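Local coordinates for protein (R)-S-adenosyl-L-methionine hydrolase (Thermus thermophilus, PDB 2CW5) that hydrolyses S-adenosyl-L-methionine to adenosine and L-methionine, working as a homotrimer and lacking chlorinase or fluorinase activity, at residues 4-17 with 33-45. Residues are numbered along the deposited sequence; the frame is centred on the assembly and turned at random.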
ATOM      1  N   VAL C   4       3.533   0.373  18.267  1.00 25.38           N
ATOM      2  CA  VAL C   4       2.188   0.681  17.811  1.00 24.50           C
ATOM      3  C   VAL C   4       1.859  -0.116  16.549  1.00 22.98           C
ATOM      4  O   VAL C   4       2.557  -0.017  15.536  1.00 24.17           O
ATOM      5  CB  VAL C   4       2.021   2.189  17.495  1.00 25.12           C
ATOM      6  CG1 VAL C   4       0.639   2.445  16.925  1.00 26.82           C
ATOM      7  CG2 VAL C   4       2.218   3.020  18.755  1.00 27.34           C
ATOM      8  N   TYR C   5       0.805  -0.918  16.626  1.00 20.67           N
ATOM      9  CA  TYR C   5       0.355  -1.714  15.488  1.00 19.93           C
ATOM     10  C   TYR C   5      -0.852  -0.977  14.929  1.00 21.20           C
ATOM     11  O   TYR C   5      -1.788  -0.640  15.663  1.00 22.08           O
ATOM     12  CB  TYR C   5       0.018  -3.131  15.943  1.00 19.18           C
ATOM     13  CG  TYR C   5       1.280  -3.934  16.207  1.00 21.63           C
ATOM     14  CD1 TYR C   5       1.893  -4.660  15.181  1.00 21.02           C
ATOM     15  CD2 TYR C   5       1.907  -3.899  17.453  1.00 22.30           C
ATOM     16  CE1 TYR C   5       3.106  -5.329  15.391  1.00 25.23           C
ATOM     17  CE2 TYR C   5       3.123  -4.565  17.675  1.00 26.53           C
ATOM     18  CZ  TYR C   5       3.714  -5.273  16.638  1.00 26.20           C
ATOM     19  OH  TYR C   5       4.914  -5.919  16.842  1.00 30.16           O
ATOM     20  N   PHE C   6      -0.822  -0.747  13.621  1.00 21.12           N
ATOM     21  CA  PHE C   6      -1.836   0.043  12.932  1.00 19.43           C
ATOM     22  C   PHE C   6      -2.670  -0.679  11.865  1.00 19.99           C
ATOM     23  O   PHE C   6      -2.134  -1.290  10.932  1.00 18.26           O
ATOM     24  CB  PHE C   6      -1.091   1.260  12.343  1.00 17.52           C
ATOM     25  CG  PHE C   6      -1.967   2.313  11.727  1.00 18.78           C
ATOM     26  CD1 PHE C   6      -3.320   2.411  12.038  1.00 18.49           C
ATOM     27  CD2 PHE C   6      -1.411   3.233  10.831  1.00 19.52           C
ATOM     28  CE1 PHE C   6      -4.110   3.409  11.465  1.00 17.03           C
ATOM     29  CE2 PHE C   6      -2.189   4.235  10.251  1.00 17.63           C
ATOM     30  CZ  PHE C   6      -3.543   4.323  10.567  1.00 17.50           C
ATOM     31  N   LEU C   7      -3.989  -0.615  12.024  1.00 17.09           N
ATOM     32  CA  LEU C   7      -4.907  -1.212  11.066  1.00 18.07           C
ATOM     33  C   LEU C   7      -5.943  -0.166  10.670  1.00 18.69           C
ATOM     34  O   LEU C   7      -6.363   0.641  11.495  1.00 17.65           O
ATOM     35  CB  LEU C   7      -5.617  -2.434  11.666  1.00 17.99           C
ATOM     36  CG  LEU C   7      -6.637  -3.134  10.754  1.00 21.11           C
ATOM     37  CD1 LEU C   7      -6.667  -4.635  11.057  1.00 20.78           C
ATOM     38  CD2 LEU C   7      -8.024  -2.510  10.941  1.00 22.17           C
ATOM     39  N   SER C   8      -6.342  -0.162   9.405  1.00 18.44           N
ATOM     40  CA  SER C   8      -7.354   0.790   8.966  1.00 19.30           C
ATOM     41  C   SER C   8      -7.970   0.337   7.659  1.00 19.98           C
ATOM     42  O   SER C   8      -7.568  -0.676   7.092  1.00 18.70           O
ATOM     43  CB  SER C   8      -6.735   2.171   8.746  1.00 21.13           C
ATOM     44  OG  SER C   8      -6.074   2.226   7.490  1.00 21.13           O
ATOM     45  N   ASP C   9      -8.963   1.092   7.194  1.00 19.01           N
ATOM     46  CA  ASP C   9      -9.593   0.817   5.912  1.00 20.56           C
ATOM     47  C   ASP C   9      -9.334   2.046   5.033  1.00 20.54           C
ATOM     48  O   ASP C   9     -10.082   2.313   4.096  1.00 21.60           O
ATOM     49  CB  ASP C   9     -11.102   0.596   6.077  1.00 22.32           C
ATOM     50  CG  ASP C   9     -11.831   1.841   6.574  1.00 23.45           C
ATOM     51  OD1 ASP C   9     -11.160   2.799   7.006  1.00 23.74           O
ATOM     52  OD2 ASP C   9     -13.082   1.854   6.537  1.00 28.12           O
ATOM     53  N   PHE C  10      -8.269   2.784   5.348  1.00 20.02           N
ATOM     54  CA  PHE C  10      -7.922   4.002   4.608  1.00 22.30           C
ATOM     55  C   PHE C  10      -7.555   3.773   3.143  1.00 22.24           C
ATOM     56  O   PHE C  10      -7.646   4.691   2.338  1.00 21.11           O
ATOM     57  CB  PHE C  10      -6.772   4.760   5.291  1.00 21.89           C
ATOM     58  CG  PHE C  10      -7.116   5.315   6.649  1.00 25.54           C
ATOM     59  CD1 PHE C  10      -8.438   5.416   7.072  1.00 27.34           C
ATOM     60  CD2 PHE C  10      -6.107   5.760   7.499  1.00 25.93           C
ATOM     61  CE1 PHE C  10      -8.753   5.956   8.324  1.00 27.68           C
ATOM     62  CE2 PHE C  10      -6.411   6.302   8.751  1.00 27.05           C
ATOM     63  CZ  PHE C  10      -7.735   6.400   9.162  1.00 28.54           C
ATOM     64  N   GLY C  11      -7.129   2.564   2.799  1.00 22.06           N
ATOM     65  CA  GLY C  11      -6.785   2.297   1.413  1.00 23.41           C
ATOM     66  C   GLY C  11      -5.378   2.706   1.013  1.00 24.18           C
ATOM     67  O   GLY C  11      -4.614   3.229   1.826  1.00 24.27           O
ATOM     68  N   LEU C  12      -5.059   2.496  -0.264  1.00 23.94           N
ATOM     69  CA  LEU C  12      -3.737   2.780  -0.811  1.00 25.35           C
ATOM     70  C   LEU C  12      -3.680   3.984  -1.749  1.00 26.07           C
ATOM     71  O   LEU C  12      -2.625   4.281  -2.307  1.00 24.01           O
ATOM     72  CB  LEU C  12      -3.244   1.549  -1.578  1.00 25.72           C
ATOM     73  CG  LEU C  12      -3.519   0.196  -0.922  1.00 25.03           C
ATOM     74  CD1 LEU C  12      -3.171  -0.921  -1.893  1.00 27.22           C
ATOM     75  CD2 LEU C  12      -2.725   0.066   0.360  1.00 26.99           C
ATOM     76  N   GLU C  13      -4.804   4.668  -1.930  1.00 27.91           N
ATOM     77  CA  GLU C  13      -4.853   5.815  -2.835  1.00 30.72           C
ATOM     78  C   GLU C  13      -4.610   7.165  -2.175  1.00 32.15           C
ATOM     79  O   GLU C  13      -4.212   8.122  -2.838  1.00 32.33           O
ATOM     80  CB  GLU C  13      -6.204   5.857  -3.552  1.00 33.31           C
ATOM     81  CG  GLU C  13      -6.413   4.760  -4.570  1.00 38.12           C
ATOM     82  CD  GLU C  13      -7.764   4.860  -5.250  1.00 39.55           C
ATOM     83  OE1 GLU C  13      -8.784   4.563  -4.596  1.00 42.04           O
ATOM     84  OE2 GLU C  13      -7.806   5.244  -6.436  1.00 43.32           O
ATOM     85  N   ASP C  14      -4.847   7.236  -0.871  1.00 32.00           N
ATOM     86  CA  ASP C  14      -4.688   8.478  -0.126  1.00 31.69           C
ATOM     87  C   ASP C  14      -3.509   8.408   0.834  1.00 29.43           C
ATOM     88  O   ASP C  14      -3.001   7.329   1.136  1.00 31.18           O
ATOM     89  CB  ASP C  14      -5.962   8.761   0.668  1.00 35.38           C
ATOM     90  CG  ASP C  14      -7.204   8.750  -0.197  1.00 38.85           C
ATOM     91  OD1 ASP C  14      -7.437   9.737  -0.924  1.00 42.39           O
ATOM     92  OD2 ASP C  14      -7.947   7.748  -0.157  1.00 42.10           O
ATOM     93  N   PRO C  15      -3.055   9.567   1.327  1.00 25.74           N
ATOM     94  CA  PRO C  15      -1.929   9.612   2.261  1.00 24.58           C
ATOM     95  C   PRO C  15      -2.380   9.556   3.726  1.00 22.47           C
ATOM     96  O   PRO C  15      -1.621   9.909   4.620  1.00 22.20           O
ATOM     97  CB  PRO C  15      -1.270  10.941   1.919  1.00 24.68           C
ATOM     98  CG  PRO C  15      -2.469  11.813   1.669  1.00 24.91           C
ATOM     99  CD  PRO C  15      -3.383  10.920   0.835  1.00 25.72           C
ATOM    100  N   TYR C  16      -3.605   9.102   3.971  1.00 23.04           N
ATOM    101  CA  TYR C  16      -4.117   9.048   5.345  1.00 23.10           C
ATOM    102  C   TYR C  16      -3.281   8.193   6.293  1.00 21.34           C
ATOM    103  O   TYR C  16      -2.991   8.606   7.418  1.00 19.45           O
ATOM    104  CB  TYR C  16      -5.569   8.567   5.355  1.00 26.11           C
ATOM    105  CG  TYR C  16      -6.476   9.363   4.444  1.00 31.80           C
ATOM    106  CD1 TYR C  16      -6.336  10.746   4.322  1.00 34.56           C
ATOM    107  CD2 TYR C  16      -7.478   8.734   3.706  1.00 34.42           C
ATOM    108  CE1 TYR C  16      -7.172  11.487   3.485  1.00 38.52           C
ATOM    109  CE2 TYR C  16      -8.322   9.464   2.867  1.00 38.49           C
ATOM    110  CZ  TYR C  16      -8.161  10.837   2.760  1.00 39.07           C
ATOM    111  OH  TYR C  16      -8.978  11.551   1.915  1.00 45.62           O
ATOM    112  N   VAL C  17      -2.877   7.007   5.851  1.00 19.60           N
ATOM    113  CA  VAL C  17      -2.066   6.151   6.717  1.00 20.04           C
ATOM    114  C   VAL C  17      -0.770   6.864   7.096  1.00 20.52           C
ATOM    115  O   VAL C  17      -0.366   6.864   8.261  1.00 19.49           O
ATOM    116  CB  VAL C  17      -1.723   4.798   6.028  1.00 20.83           C
ATOM    117  CG1 VAL C  17      -0.699   4.026   6.862  1.00 20.70           C
ATOM    118  CG2 VAL C  17      -2.994   3.955   5.865  1.00 20.83           C
ATOM    119  N   VAL C  33       6.247   1.955  14.265  1.00 34.09           N
ATOM    120  CA  VAL C  33       4.832   1.659  13.876  1.00 31.48           C
ATOM    121  C   VAL C  33       4.787   0.520  12.873  1.00 30.71           C
ATOM    122  O   VAL C  33       5.353   0.610  11.784  1.00 32.83           O
ATOM    123  CB  VAL C  33       4.143   2.889  13.249  1.00 31.90           C
ATOM    124  CG1 VAL C  33       2.717   2.533  12.827  1.00 31.13           C
ATOM    125  CG2 VAL C  33       4.121   4.035  14.247  1.00 31.85           C
ATOM    126  N   VAL C  34       4.109  -0.556  13.250  1.00 28.30           N
ATOM    127  CA  VAL C  34       3.992  -1.718  12.386  1.00 26.07           C
ATOM    128  C   VAL C  34       2.582  -1.829  11.818  1.00 24.54           C
ATOM    129  O   VAL C  34       1.605  -1.911  12.567  1.00 21.22           O
ATOM    130  CB  VAL C  34       4.322  -3.003  13.161  1.00 27.83           C
ATOM    131  CG1 VAL C  34       4.306  -4.201  12.217  1.00 27.67           C
ATOM    132  CG2 VAL C  34       5.690  -2.861  13.835  1.00 25.83           C
ATOM    133  N   ASP C  35       2.475  -1.828  10.494  1.00 21.32           N
ATOM    134  CA  ASP C  35       1.167  -1.939   9.872  1.00 22.02           C
ATOM    135  C   ASP C  35       0.643  -3.367   9.957  1.00 21.70           C
ATOM    136  O   ASP C  35       1.406  -4.336   9.859  1.00 20.46           O
ATOM    137  CB  ASP C  35       1.214  -1.517   8.401  1.00 24.66           C
ATOM    138  CG  ASP C  35       1.488  -0.035   8.224  1.00 26.36           C
ATOM    139  OD1 ASP C  35       0.918   0.775   8.981  1.00 26.10           O
ATOM    140  OD2 ASP C  35       2.263   0.320   7.310  1.00 30.03           O
ATOM    141  N   LEU C  36      -0.660  -3.481  10.173  1.00 20.16           N
ATOM    142  CA  LEU C  36      -1.319  -4.776  10.210  1.00 21.35           C
ATOM    143  C   LEU C  36      -1.973  -4.920   8.839  1.00 22.08           C
ATOM    144  O   LEU C  36      -1.682  -5.853   8.092  1.00 22.03           O
ATOM    145  CB  LEU C  36      -2.385  -4.817  11.309  1.00 21.56           C
ATOM    146  CG  LEU C  36      -1.867  -4.863  12.749  1.00 22.02           C
ATOM    147  CD1 LEU C  36      -3.039  -4.822  13.730  1.00 22.11           C
ATOM    148  CD2 LEU C  36      -1.061  -6.135  12.958  1.00 21.53           C
ATOM    149  N   ALA C  37      -2.843  -3.968   8.507  1.00 21.68           N
ATOM    150  CA  ALA C  37      -3.545  -3.968   7.225  1.00 20.12           C
ATOM    151  C   ALA C  37      -4.186  -2.600   6.984  1.00 20.98           C
ATOM    152  O   ALA C  37      -4.637  -1.950   7.929  1.00 19.75           O
ATOM    153  CB  ALA C  37      -4.615  -5.064   7.215  1.00 21.25           C
ATOM    154  N   HIS C  38      -4.225  -2.166   5.725  1.00 20.82           N
ATOM    155  CA  HIS C  38      -4.809  -0.874   5.375  1.00 20.30           C
ATOM    156  C   HIS C  38      -5.674  -0.927   4.118  1.00 23.08           C
ATOM    157  O   HIS C  38      -6.443  -0.003   3.847  1.00 22.52           O
ATOM    158  CB  HIS C  38      -3.703   0.181   5.192  1.00 21.38           C
ATOM    159  CG  HIS C  38      -2.988   0.530   6.461  1.00 18.60           C
ATOM    160  ND1 HIS C  38      -3.636   1.063   7.554  1.00 19.55           N
ATOM    161  CD2 HIS C  38      -1.697   0.359   6.834  1.00 18.24           C
ATOM    162  CE1 HIS C  38      -2.776   1.202   8.548  1.00 19.61           C
ATOM    163  NE2 HIS C  38      -1.593   0.780   8.137  1.00 19.44           N
ATOM    164  N   ALA C  39      -5.546  -2.003   3.351  1.00 24.79           N
ATOM    165  CA  ALA C  39      -6.324  -2.154   2.125  1.00 26.87           C
ATOM    166  C   ALA C  39      -7.587  -2.980   2.368  1.00 27.18           C
ATOM    167  O   ALA C  39      -7.991  -3.763   1.517  1.00 29.21           O
ATOM    168  CB  ALA C  39      -5.466  -2.808   1.035  1.00 24.41           C
ATOM    169  N   LEU C  40      -8.200  -2.802   3.534  1.00 29.75           N
ATOM    170  CA  LEU C  40      -9.417  -3.536   3.882  1.00 30.11           C
ATOM    171  C   LEU C  40     -10.642  -2.847   3.290  1.00 31.00           C
ATOM    172  O   LEU C  40     -10.652  -1.628   3.116  1.00 30.36           O
ATOM    173  CB  LEU C  40      -9.574  -3.615   5.405  1.00 29.67           C
ATOM    174  CG  LEU C  40      -8.452  -4.309   6.184  1.00 30.50           C
ATOM    175  CD1 LEU C  40      -8.722  -4.184   7.675  1.00 29.90           C
ATOM    176  CD2 LEU C  40      -8.357  -5.774   5.775  1.00 30.56           C
ATOM    177  N   PRO C  41     -11.699  -3.620   2.983  1.00 31.59           N
ATOM    178  CA  PRO C  41     -12.902  -3.005   2.413  1.00 31.23           C
ATOM    179  C   PRO C  41     -13.414  -1.894   3.326  1.00 31.77           C
ATOM    180  O   PRO C  41     -13.534  -2.075   4.539  1.00 29.44           O
ATOM    181  CB  PRO C  41     -13.876  -4.179   2.313  1.00 32.87           C
ATOM    182  CG  PRO C  41     -12.967  -5.358   2.110  1.00 31.21           C
ATOM    183  CD  PRO C  41     -11.859  -5.080   3.099  1.00 30.99           C
ATOM    184  N   PRO C  42     -13.705  -0.716   2.756  1.00 31.73           N
ATOM    185  CA  PRO C  42     -14.200   0.400   3.565  1.00 32.21           C
ATOM    186  C   PRO C  42     -15.414   0.039   4.416  1.00 31.35           C
ATOM    187  O   PRO C  42     -16.333  -0.636   3.949  1.00 32.58           O
ATOM    188  CB  PRO C  42     -14.509   1.465   2.517  1.00 33.74           C
ATOM    189  CG  PRO C  42     -13.456   1.206   1.481  1.00 33.81           C
ATOM    190  CD  PRO C  42     -13.502  -0.300   1.358  1.00 32.74           C
ATOM    191  N   GLN C  43     -15.397   0.482   5.671  1.00 30.99           N
ATOM    192  CA  GLN C  43     -16.478   0.235   6.624  1.00 32.01           C
ATOM    193  C   GLN C  43     -16.762  -1.231   6.962  1.00 30.44           C
ATOM    194  O   GLN C  43     -17.689  -1.511   7.719  1.00 29.77           O
ATOM    195  CB  GLN C  43     -17.782   0.871   6.129  1.00 34.48           C
ATOM    196  CG  GLN C  43     -17.738   2.379   5.958  1.00 39.43           C
ATOM    197  CD  GLN C  43     -19.115   2.965   5.690  1.00 42.58           C
ATOM    198  OE1 GLN C  43     -20.038   2.800   6.492  1.00 43.26           O
ATOM    199  NE2 GLN C  43     -19.260   3.650   4.558  1.00 42.85           N
ATOM    200  N   ASP C  44     -15.988  -2.162   6.409  1.00 29.21           N
ATOM    201  CA  ASP C  44     -16.209  -3.588   6.674  1.00 27.15           C
ATOM    202  C   ASP C  44     -15.658  -3.968   8.051  1.00 25.80           C
ATOM    203  O   ASP C  44     -14.500  -4.374   8.178  1.00 22.82           O
ATOM    204  CB  ASP C  44     -15.524  -4.440   5.601  1.00 25.19           C
ATOM    205  CG  ASP C  44     -16.007  -5.885   5.597  1.00 27.29           C
ATOM    206  OD1 ASP C  44     -16.446  -6.392   6.652  1.00 24.66           O
ATOM    207  OD2 ASP C  44     -15.932  -6.526   4.530  1.00 31.08           O
ATOM    208  N   LEU C  45     -16.501  -3.854   9.074  1.00 23.51           N
ATOM    209  CA  LEU C  45     -16.098  -4.160  10.444  1.00 22.69           C
ATOM    210  C   LEU C  45     -15.796  -5.628  10.729  1.00 22.11           C
ATOM    211  O   LEU C  45     -14.901  -5.935  11.513  1.00 19.55           O
ATOM    212  CB  LEU C  45     -17.166  -3.673  11.427  1.00 24.00           C
ATOM    213  CG  LEU C  45     -17.427  -2.165  11.433  1.00 27.12           C
ATOM    214  CD1 LEU C  45     -18.526  -1.845  12.437  1.00 28.02           C
ATOM    215  CD2 LEU C  45     -16.145  -1.421  11.783  1.00 24.39           C
TER
HETATM  216  O   HOH W   1      -9.380   0.345   1.678  1.00 31.49           O
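Tyr-5 pairs with Val-34 and Phe-6 with Asp-35 as strands 4-8 and 34-37 run parallel, the axes of these short strand segments inclined by 31°. Val-34 N bonds to Val-4 O, Phe-6 N to Val-34 O, Leu-36 N to Phe-6 O and Ser-8 N to Ala-37 O; Gly-11 N to His-38 O continues the linkage into the loop that follows strand 4-8. Helix 16-24 lies between the two parallel strands in the sequence, making a beta-alpha-beta crossover at the outermost strand of the subunit's mixed sheet.

On the side of Tyr-5 and Leu-7, Tyr-5 CE1 lies 3.4 Å from Val-34 CB, and Leu-7 CD2 meets Leu-40 CD1 at 3.7 Å, with helix 45-55 packed on Leu-7. On the side of Phe-6, the imidazole of His-38 is fixed from several directions. With CG anti to its carbonyl carbon, the His-38 ring reaches back over Phe-6: His-38 CE1 stands 3.3 Å above the centre of the Phe-6 ring, an edge-to-face pair with planes at 68°, while Val-17 CG2 covers one imidazole face, 3.6 Å from the centroid. His-38 ND1 shares a 2.7 Å hydrogen bond with Ser-8 OG; OG in turn accepts from Phe-10 N, closing an ST turn. His-38 NE2 donates to Asp-35 OD1 at 2.6 Å, reaching it from above the carboxylate plane; Lys-21 NZ forms a salt bridge with Asp-35 OD2.

Farther on, Gln-43 N donates 2.8 Å to Asp-9 OD2, nearly straight at 175° and on the anti lone pair, and one water joins Asp-9 O to Leu-40 O. With both its nitrogens engaged, His-38 is held against rotation, and the bond from Gln-43 N probably helps orient Asp-9, inferred by similarity to bind adenosine.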